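Local coordinates for protein beta-glucosidase (Chaetomella raphigera, PDB 6JXG) that probably hydrolyses terminal, non-reducing beta-D-glucosyl residues with release of beta-D-glucose, as a secreted glycoside hydrolase family 3 enzyme of cellulose breakdown, at residues 158-163 against 200-205; 208-213 against 233-238; 162-167 against 542-547. One frame throughout, in Å; residues are numbered along the deposited sequence.

Contact 1 of 3, residues 158-163 against 200-205. With NAG (2-acetamido-2-deoxy-beta-D-glucopyranose), chain D.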
# COMPACT_ATOMS: atom_id res chain seq x y z
N ILE A 158 -4.69 -11.05 -9.22
CA ILE A 158 -4.41 -11.23 -7.83
C ILE A 158 -3.25 -12.29 -7.77
O ILE A 158 -3.02 -13.02 -8.74
CB ILE A 158 -5.71 -11.75 -7.07
CG1 ILE A 158 -5.53 -11.62 -5.55
CG2 ILE A 158 -6.06 -13.17 -7.54
CD1 ILE A 158 -6.81 -11.66 -4.72
N GLY A 159 -2.62 -12.43 -6.61
CA GLY A 159 -1.51 -13.38 -6.45
C GLY A 159 -0.21 -12.99 -7.08
O GLY A 159 0.65 -13.85 -7.28
N ASN A 160 -0.01 -11.70 -7.40
CA ASN A 160 1.30 -11.21 -7.95
C ASN A 160 2.17 -10.80 -6.77
O ASN A 160 2.40 -9.63 -6.50
CB ASN A 160 1.01 -10.09 -8.91
CG ASN A 160 2.23 -9.45 -9.49
OD1 ASN A 160 3.32 -10.08 -9.60
ND2 ASN A 160 2.06 -8.22 -9.91
N GLU A 161 2.60 -11.81 -6.03
CA GLU A 161 3.32 -11.61 -4.76
C GLU A 161 4.84 -11.57 -4.96
O GLU A 161 5.55 -11.49 -3.98
CB GLU A 161 2.85 -12.65 -3.73
CG GLU A 161 1.37 -12.47 -3.35
CD GLU A 161 1.15 -11.23 -2.46
OE1 GLU A 161 2.14 -10.86 -1.74
OE2 GLU A 161 -0.02 -10.66 -2.49
N GLN A 162 5.31 -11.75 -6.19
CA GLN A 162 6.75 -11.54 -6.52
C GLN A 162 6.91 -11.03 -7.94
O GLN A 162 6.11 -11.33 -8.81
CB GLN A 162 7.59 -12.80 -6.31
CG GLN A 162 7.15 -13.97 -7.24
CD GLN A 162 8.00 -15.21 -6.99
OE1 GLN A 162 8.05 -15.71 -5.85
NE2 GLN A 162 8.73 -15.64 -8.00
N GLU A 163 8.02 -10.31 -8.17
CA GLU A 163 8.33 -9.77 -9.48
C GLU A 163 9.05 -10.79 -10.38
O GLU A 163 8.89 -10.80 -11.60
CB GLU A 163 9.21 -8.53 -9.35
CG GLU A 163 8.42 -7.39 -8.73
CD GLU A 163 7.20 -7.10 -9.55
OE1 GLU A 163 7.32 -6.47 -10.64
OE2 GLU A 163 6.09 -7.56 -9.14
N SER A 200 -3.85 -9.01 -13.03
CA SER A 200 -2.40 -9.11 -12.91
C SER A 200 -1.68 -9.80 -14.02
O SER A 200 -2.27 -10.48 -14.80
CB SER A 200 -2.04 -9.74 -11.56
OG SER A 200 -2.54 -11.06 -11.52
N TYR A 201 -0.34 -9.71 -14.04
CA TYR A 201 0.45 -10.42 -15.05
C TYR A 201 0.57 -11.96 -14.86
O TYR A 201 0.84 -12.67 -15.84
CB TYR A 201 1.87 -9.90 -15.07
CG TYR A 201 2.06 -8.58 -15.72
CD1 TYR A 201 1.78 -8.44 -17.07
CD2 TYR A 201 2.54 -7.49 -15.01
CE1 TYR A 201 1.99 -7.23 -17.72
CE2 TYR A 201 2.76 -6.26 -15.64
CZ TYR A 201 2.49 -6.12 -16.98
OH TYR A 201 2.68 -4.94 -17.67
N ASN A 202 0.39 -12.46 -13.63
CA ASN A 202 0.75 -13.82 -13.35
C ASN A 202 -0.41 -14.73 -13.71
O ASN A 202 -1.53 -14.27 -13.89
CB ASN A 202 1.10 -13.98 -11.86
CG ASN A 202 -0.04 -13.42 -10.96
OD1 ASN A 202 -0.21 -12.21 -10.83
ND2 ASN A 202 -0.86 -14.31 -10.43
N LYS A 203 -0.13 -16.04 -13.80
CA LYS A 203 -1.22 -17.00 -13.87
C LYS A 203 -1.76 -17.17 -12.46
O LYS A 203 -1.01 -17.08 -11.48
CB LYS A 203 -0.79 -18.37 -14.46
CG LYS A 203 -0.09 -18.22 -15.76
CD LYS A 203 0.41 -19.51 -16.34
CE LYS A 203 0.96 -19.24 -17.73
NZ LYS A 203 1.61 -20.48 -18.15
N PHE A 204 -3.05 -17.41 -12.38
CA PHE A 204 -3.70 -17.90 -11.17
C PHE A 204 -4.31 -19.29 -11.46
O PHE A 204 -5.12 -19.43 -12.35
CB PHE A 204 -4.82 -16.94 -10.71
CG PHE A 204 -5.43 -17.35 -9.42
CD1 PHE A 204 -6.48 -18.24 -9.39
CD2 PHE A 204 -4.90 -16.89 -8.23
CE1 PHE A 204 -7.01 -18.66 -8.19
CE2 PHE A 204 -5.41 -17.34 -7.03
CZ PHE A 204 -6.45 -18.22 -7.02
N ASN A 205 -3.97 -20.30 -10.66
CA ASN A 205 -4.47 -21.67 -10.90
C ASN A 205 -4.26 -22.05 -12.34
O ASN A 205 -5.11 -22.72 -12.94
CB ASN A 205 -5.92 -21.83 -10.47
CG ASN A 205 -6.07 -22.10 -8.96
OD1 ASN A 205 -5.12 -21.96 -8.19
ND2 ASN A 205 -7.25 -22.42 -8.56
C1 NAG D . -7.57 -22.74 -7.22
C2 NAG D . -9.08 -22.52 -7.05
C3 NAG D . -9.44 -23.16 -5.72
C4 NAG D . -9.07 -24.61 -5.82
C5 NAG D . -7.55 -24.53 -5.70
C6 NAG D . -6.98 -25.88 -5.36
C7 NAG D . -10.27 -20.56 -8.10
C8 NAG D . -10.36 -21.14 -9.46
N2 NAG D . -9.65 -21.18 -7.06
O3 NAG D . -10.81 -23.04 -5.53
O4 NAG D . -9.75 -25.33 -4.87
O5 NAG D . -7.24 -24.11 -7.05
O6 NAG D . -7.30 -26.62 -6.52
O7 NAG D . -10.72 -19.40 -8.01
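Asn202 reaches across to Ile158: ND2 gives a hydrogen bond of 3.0 Å to Ile158 O, nearly straight at 167° and with the oxygen in the plane of the amide. The same ND2 also donates back to Lys203 O, meeting that carbonyl from above its plane, while Ser200 OG donates to Asn202 OD1 over 2.7 Å, again from above the carbonyl plane. Three bonds on two atoms thus fix the rotation of the amide in this buried, tightly packed half of the contact. The first torsion, which sets Asn202 CG between the backbone N and the carbonyl carbon (chi1 53°), brings the amide over the 158-160 backbone, where Asn202 OD1 lies 3.1 Å from Asn160 CB. Ile158 follows a cis peptide bond at the end of strand 151-157, and Ser200 follows strand 196-199; these are adjacent parallel strands of the N-terminal domain, a TIM-barrel-type fold, so the contact joins two successive strand-end loops. Replacing Asn202 by an alanine removes the amide and would probably leave Ile158 O and Ser200 OG without these mates, with a gap beside Asn160 CB. Between the two segments the fit is looser toward Phe204, whose CD2 comes no nearer than 4.0 Å to Ile158 CG2, the two side chains lying side by side and pointing the same way. Phe178 and Phe214 also meet the Phe204 ring, and Ile158 rests on helix 175-182. Beyond the ring the contact runs out to the glycan: Phe204 CE1 lies 3.8 Å from C7 of the NAG, which sits at the ring edge, near its plane. Partly exposed Asn205 carries this sugar through the N-glycosidic bond of 1.4 Å from ND2 to NAG C1.

Contact 2 of 3, residues 208-213 against 233-238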
# COMPACT_ATOMS: atom_id res chain seq x y z
N TYR A 208 -3.65 -17.27 -16.88
CA TYR A 208 -3.36 -15.81 -16.75
C TYR A 208 -4.56 -15.10 -16.15
O TYR A 208 -5.72 -15.31 -16.59
CB TYR A 208 -3.01 -15.21 -18.12
CG TYR A 208 -1.60 -15.49 -18.53
CD1 TYR A 208 -1.30 -16.29 -19.63
CD2 TYR A 208 -0.56 -15.02 -17.73
CE1 TYR A 208 0.04 -16.55 -19.95
CE2 TYR A 208 0.76 -15.27 -18.04
CZ TYR A 208 1.06 -16.06 -19.13
OH TYR A 208 2.41 -16.24 -19.41
N ALA A 209 -4.30 -14.23 -15.17
CA ALA A 209 -5.35 -13.51 -14.46
C ALA A 209 -6.32 -12.78 -15.39
O ALA A 209 -7.54 -12.83 -15.20
CB ALA A 209 -4.72 -12.58 -13.45
N CYS A 210 -5.81 -12.14 -16.44
CA CYS A 210 -6.67 -11.39 -17.39
C CYS A 210 -7.42 -12.29 -18.39
O CYS A 210 -8.26 -11.80 -19.20
CB CYS A 210 -5.83 -10.30 -18.08
SG CYS A 210 -5.27 -9.01 -16.85
N GLU A 211 -7.20 -13.60 -18.28
CA GLU A 211 -7.85 -14.65 -19.10
C GLU A 211 -8.62 -15.61 -18.27
O GLU A 211 -9.11 -16.60 -18.74
CB GLU A 211 -6.77 -15.42 -19.78
CG GLU A 211 -5.83 -14.62 -20.66
CD GLU A 211 -6.37 -14.26 -22.06
OE1 GLU A 211 -7.11 -15.09 -22.71
OE2 GLU A 211 -6.09 -13.14 -22.53
N ASN A 212 -8.75 -15.31 -16.99
CA ASN A 212 -9.28 -16.24 -15.98
C ASN A 212 -10.68 -15.86 -15.62
O ASN A 212 -10.95 -14.74 -15.15
CB ASN A 212 -8.38 -16.17 -14.70
CG ASN A 212 -8.64 -17.29 -13.75
OD1 ASN A 212 -9.82 -17.58 -13.38
ND2 ASN A 212 -7.59 -18.01 -13.41
N ASN A 213 -11.59 -16.84 -15.72
CA ASN A 213 -12.98 -16.57 -15.47
C ASN A 213 -13.26 -16.10 -14.05
O ASN A 213 -14.36 -15.69 -13.80
CB ASN A 213 -13.86 -17.82 -15.72
CG ASN A 213 -13.99 -18.16 -17.21
OD1 ASN A 213 -13.52 -17.48 -18.11
ND2 ASN A 213 -14.61 -19.26 -17.46
N TRP A 233 -0.52 -3.91 -18.10
CA TRP A 233 -0.11 -3.44 -19.39
C TRP A 233 0.46 -4.59 -20.19
O TRP A 233 1.51 -5.15 -19.90
CB TRP A 233 0.81 -2.24 -19.30
CG TRP A 233 0.13 -0.90 -19.46
CD1 TRP A 233 0.62 0.13 -20.18
CD2 TRP A 233 -1.08 -0.40 -18.82
NE1 TRP A 233 -0.21 1.22 -20.10
CE2 TRP A 233 -1.25 0.93 -19.26
CE3 TRP A 233 -2.01 -0.93 -17.91
CZ2 TRP A 233 -2.33 1.73 -18.86
CZ3 TRP A 233 -3.07 -0.15 -17.51
CH2 TRP A 233 -3.22 1.19 -17.98
N ALA A 234 -0.29 -4.89 -21.26
CA ALA A 234 -0.04 -6.04 -22.14
C ALA A 234 -0.20 -7.38 -21.40
O ALA A 234 0.53 -8.34 -21.70
CB ALA A 234 1.31 -5.94 -22.85
N ALA A 235 -1.11 -7.43 -20.42
CA ALA A 235 -1.36 -8.67 -19.65
C ALA A 235 -2.49 -9.46 -20.33
O ALA A 235 -2.84 -10.56 -19.92
CB ALA A 235 -1.68 -8.38 -18.17
N GLN A 236 -3.07 -8.91 -21.43
CA GLN A 236 -4.10 -9.63 -22.19
C GLN A 236 -3.33 -10.60 -23.14
O GLN A 236 -2.32 -10.20 -23.71
CB GLN A 236 -4.96 -8.70 -23.05
CG GLN A 236 -5.94 -9.34 -24.00
CD GLN A 236 -6.70 -8.32 -24.84
OE1 GLN A 236 -7.94 -8.37 -24.94
NE2 GLN A 236 -5.97 -7.42 -25.44
N HIS A 237 -3.82 -11.82 -23.30
CA HIS A 237 -3.15 -12.84 -24.11
C HIS A 237 -3.94 -13.27 -25.31
O HIS A 237 -3.33 -13.66 -26.30
CB HIS A 237 -2.84 -14.12 -23.28
CG HIS A 237 -1.85 -13.83 -22.23
ND1 HIS A 237 -0.50 -13.97 -22.44
CD2 HIS A 237 -1.98 -13.18 -21.06
CE1 HIS A 237 0.16 -13.51 -21.39
NE2 HIS A 237 -0.72 -13.01 -20.55
N THR A 238 -5.26 -13.31 -25.21
CA THR A 238 -6.10 -13.73 -26.34
C THR A 238 -7.28 -12.80 -26.54
O THR A 238 -7.73 -12.14 -25.61
CB THR A 238 -6.66 -15.17 -26.12
OG1 THR A 238 -7.72 -15.18 -25.16
CG2 THR A 238 -5.55 -16.09 -25.64
O HOH W 1 -2.92 -11.84 -17.28
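Glu211 OE2 takes two backbone N-H groups from the same face of its carboxylate plane, His237 N at 2.7 Å and Thr238 N at 2.8 Å. Glu211 OE1 receives Thr238 OG1 at 2.5 Å on its syn lone pair, which leaves the carboxylate held through both oxygens. A bend at chi2 (-80°) folds the glutamate chain so that its acid group reaches these donors. Alongside, Tyr208 and His237 form an offset stack with ring centroids 3.6 Å apart and planes at 7°; His237 NE2 lies over the middle of the tyrosine face, while Tyr208 OH hydrogen-bonds to Asp167 O. Cys210 SG, in a disulfide with Cys199, packs against Ala235 CB at 3.9 Å. One water bridges the backbones, accepting from Cys210 N and donating to Ala235 O. Thr238 is the N-cap of helix 239-245, so Glu211 holds the residue that caps this helix, just ahead of its first turn. Segment 208-213 makes a short 3-10 turn between strand 207-208 and helix 214-222, and faces the loop that joins barrel strand 228-231 to helix 239-245.

Contact 3 of 3, residues 162-167 against 542-547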
# COMPACT_ATOMS: atom_id res chain seq x y z
N GLN A 162 5.31 -11.75 -6.19
CA GLN A 162 6.75 -11.54 -6.52
C GLN A 162 6.91 -11.03 -7.94
O GLN A 162 6.11 -11.33 -8.81
CB GLN A 162 7.59 -12.80 -6.31
CG GLN A 162 7.15 -13.97 -7.24
CD GLN A 162 8.00 -15.21 -6.99
OE1 GLN A 162 8.05 -15.71 -5.85
NE2 GLN A 162 8.73 -15.64 -8.00
N GLU A 163 8.02 -10.31 -8.17
CA GLU A 163 8.33 -9.77 -9.48
C GLU A 163 9.05 -10.79 -10.38
O GLU A 163 8.89 -10.80 -11.60
CB GLU A 163 9.21 -8.53 -9.35
CG GLU A 163 8.42 -7.39 -8.73
CD GLU A 163 7.20 -7.10 -9.55
OE1 GLU A 163 7.32 -6.47 -10.64
OE2 GLU A 163 6.09 -7.56 -9.14
N THR A 164 9.83 -11.66 -9.75
CA THR A 164 10.51 -12.74 -10.44
C THR A 164 9.52 -13.64 -11.20
O THR A 164 8.57 -14.26 -10.63
CB THR A 164 11.37 -13.55 -9.46
OG1 THR A 164 12.35 -12.69 -8.83
CG2 THR A 164 12.14 -14.69 -10.24
N ASN A 165 9.70 -13.69 -12.52
CA ASN A 165 8.85 -14.45 -13.44
C ASN A 165 7.38 -14.10 -13.33
O ASN A 165 6.54 -14.92 -13.54
CB ASN A 165 8.95 -16.00 -13.20
CG ASN A 165 10.39 -16.51 -13.30
OD1 ASN A 165 11.15 -16.04 -14.08
ND2 ASN A 165 10.74 -17.44 -12.45
N ARG A 166 7.08 -12.87 -12.99
CA ARG A 166 5.73 -12.49 -12.77
C ARG A 166 4.83 -12.70 -13.96
O ARG A 166 3.64 -12.81 -13.75
CB ARG A 166 5.61 -11.02 -12.35
CG ARG A 166 6.03 -10.03 -13.45
CD ARG A 166 5.99 -8.59 -12.96
NE ARG A 166 6.41 -7.71 -14.03
CZ ARG A 166 6.07 -6.43 -14.12
NH1 ARG A 166 5.29 -5.92 -13.22
NH2 ARG A 166 6.49 -5.69 -15.14
N ASP A 167 5.36 -12.73 -15.18
CA ASP A 167 4.48 -12.86 -16.33
C ASP A 167 4.48 -14.25 -16.88
O ASP A 167 3.93 -14.49 -17.98
CB ASP A 167 4.79 -11.85 -17.41
CG ASP A 167 6.15 -12.01 -17.97
OD1 ASP A 167 6.42 -11.20 -18.82
OD2 ASP A 167 6.98 -12.82 -17.53
N THR A 542 8.48 -17.82 4.13
CA THR A 542 8.21 -17.52 2.70
C THR A 542 9.47 -16.99 2.09
O THR A 542 10.36 -16.45 2.79
CB THR A 542 7.15 -16.47 2.51
OG1 THR A 542 7.46 -15.31 3.30
CG2 THR A 542 5.82 -16.97 2.93
N ALA A 543 9.52 -17.11 0.77
CA ALA A 543 10.66 -16.66 -0.02
C ALA A 543 10.25 -16.56 -1.51
O ALA A 543 9.21 -17.11 -1.94
CB ALA A 543 11.79 -17.67 0.18
N ILE A 544 11.07 -15.87 -2.28
CA ILE A 544 10.94 -15.81 -3.73
C ILE A 544 11.12 -17.20 -4.31
O ILE A 544 12.12 -17.86 -4.06
CB ILE A 544 11.97 -14.86 -4.35
CG1 ILE A 544 11.84 -13.43 -3.74
CG2 ILE A 544 11.86 -14.85 -5.87
CD1 ILE A 544 10.52 -12.71 -4.05
N VAL A 545 10.16 -17.64 -5.09
CA VAL A 545 10.15 -18.99 -5.65
C VAL A 545 10.67 -18.97 -7.11
O VAL A 545 10.48 -17.98 -7.84
CB VAL A 545 8.68 -19.35 -5.51
CG1 VAL A 545 7.81 -19.33 -6.73
CG2 VAL A 545 8.27 -20.01 -4.26
N PRO A 546 11.28 -20.08 -7.58
CA PRO A 546 11.79 -20.09 -8.97
C PRO A 546 10.81 -20.59 -10.00
O PRO A 546 11.17 -20.66 -11.17
CB PRO A 546 12.98 -21.11 -8.92
CG PRO A 546 12.62 -22.01 -7.78
CD PRO A 546 11.74 -21.24 -6.80
N GLY A 547 9.61 -20.99 -9.61
CA GLY A 547 8.64 -21.60 -10.54
C GLY A 547 7.23 -21.18 -10.11
O GLY A 547 6.98 -19.97 -9.89
O HOH W 2 8.77 -18.09 -10.34
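Gln162 pairs its side-chain amide with the backbone of Val545 through two nearly straight bonds: OE1 accepts from Val545 N at 3.0 Å, and NE2 donates to Val545 O at 2.9 Å. Each acceptor oxygen, Gln162 OE1 and Val545 O, is met in its carbonyl plane on a lone pair. The second N-H of Gln162 NE2 goes back to Thr164 O at 3.0 Å, so three bonds hold the amide against rotation. Beyond CG the chain is extended (chi2 -179°), carrying the amide out to the 542-547 backbone, while Gln162 CB packs on Ile544 CD1 at 3.7 Å. Glu163 begins a type II beta turn that closes at Arg166, and its OE1 accepts from Gly443 N. This turn lies in the loop after strand 151-157 of the N-terminal, TIM-barrel-type domain, whereas 542-547 belongs to the C-terminal domain of the family 3 fold, making the contact a bridge between the two. Thr164 sets CB and OG1 against Ile544 CG2, the closer approach being 3.7 Å from OG1, which is also hydrogen-bonded to Asp453. At the more open end, Asn165 works through a water: ND2 donates to it at 3.0 Å, and the water donates in turn to Val545 O and to Gly547 O. Arg166 NH1 forms a salt bridge with Glu163 OE1, which lies well out of the guanidinium plane so that charge alone holds it, and another with Glu442.

In the fold
Contact 1 is buried, contact 2 partly buried, and contact 3 lies at the surface. Contacts 1 and 2 stay within the N-terminal domain and follow one another along the chain, with Asn202 O close to Ala209 N and Tyr201 OH to Trp233 O. Contact 3 shares Gln162 and Glu163 with contact 1 but leads out to the C-terminal domain. Primary amides do the central work in contacts 1 and 3, whereas contact 2 relies on a carboxylate, an aromatic stack and a disulfide cysteine. A water joins the segments in contact 2 and another does so in contact 3, and Tyr208 of contact 2 reaches Asp167 of the 162-167 loop.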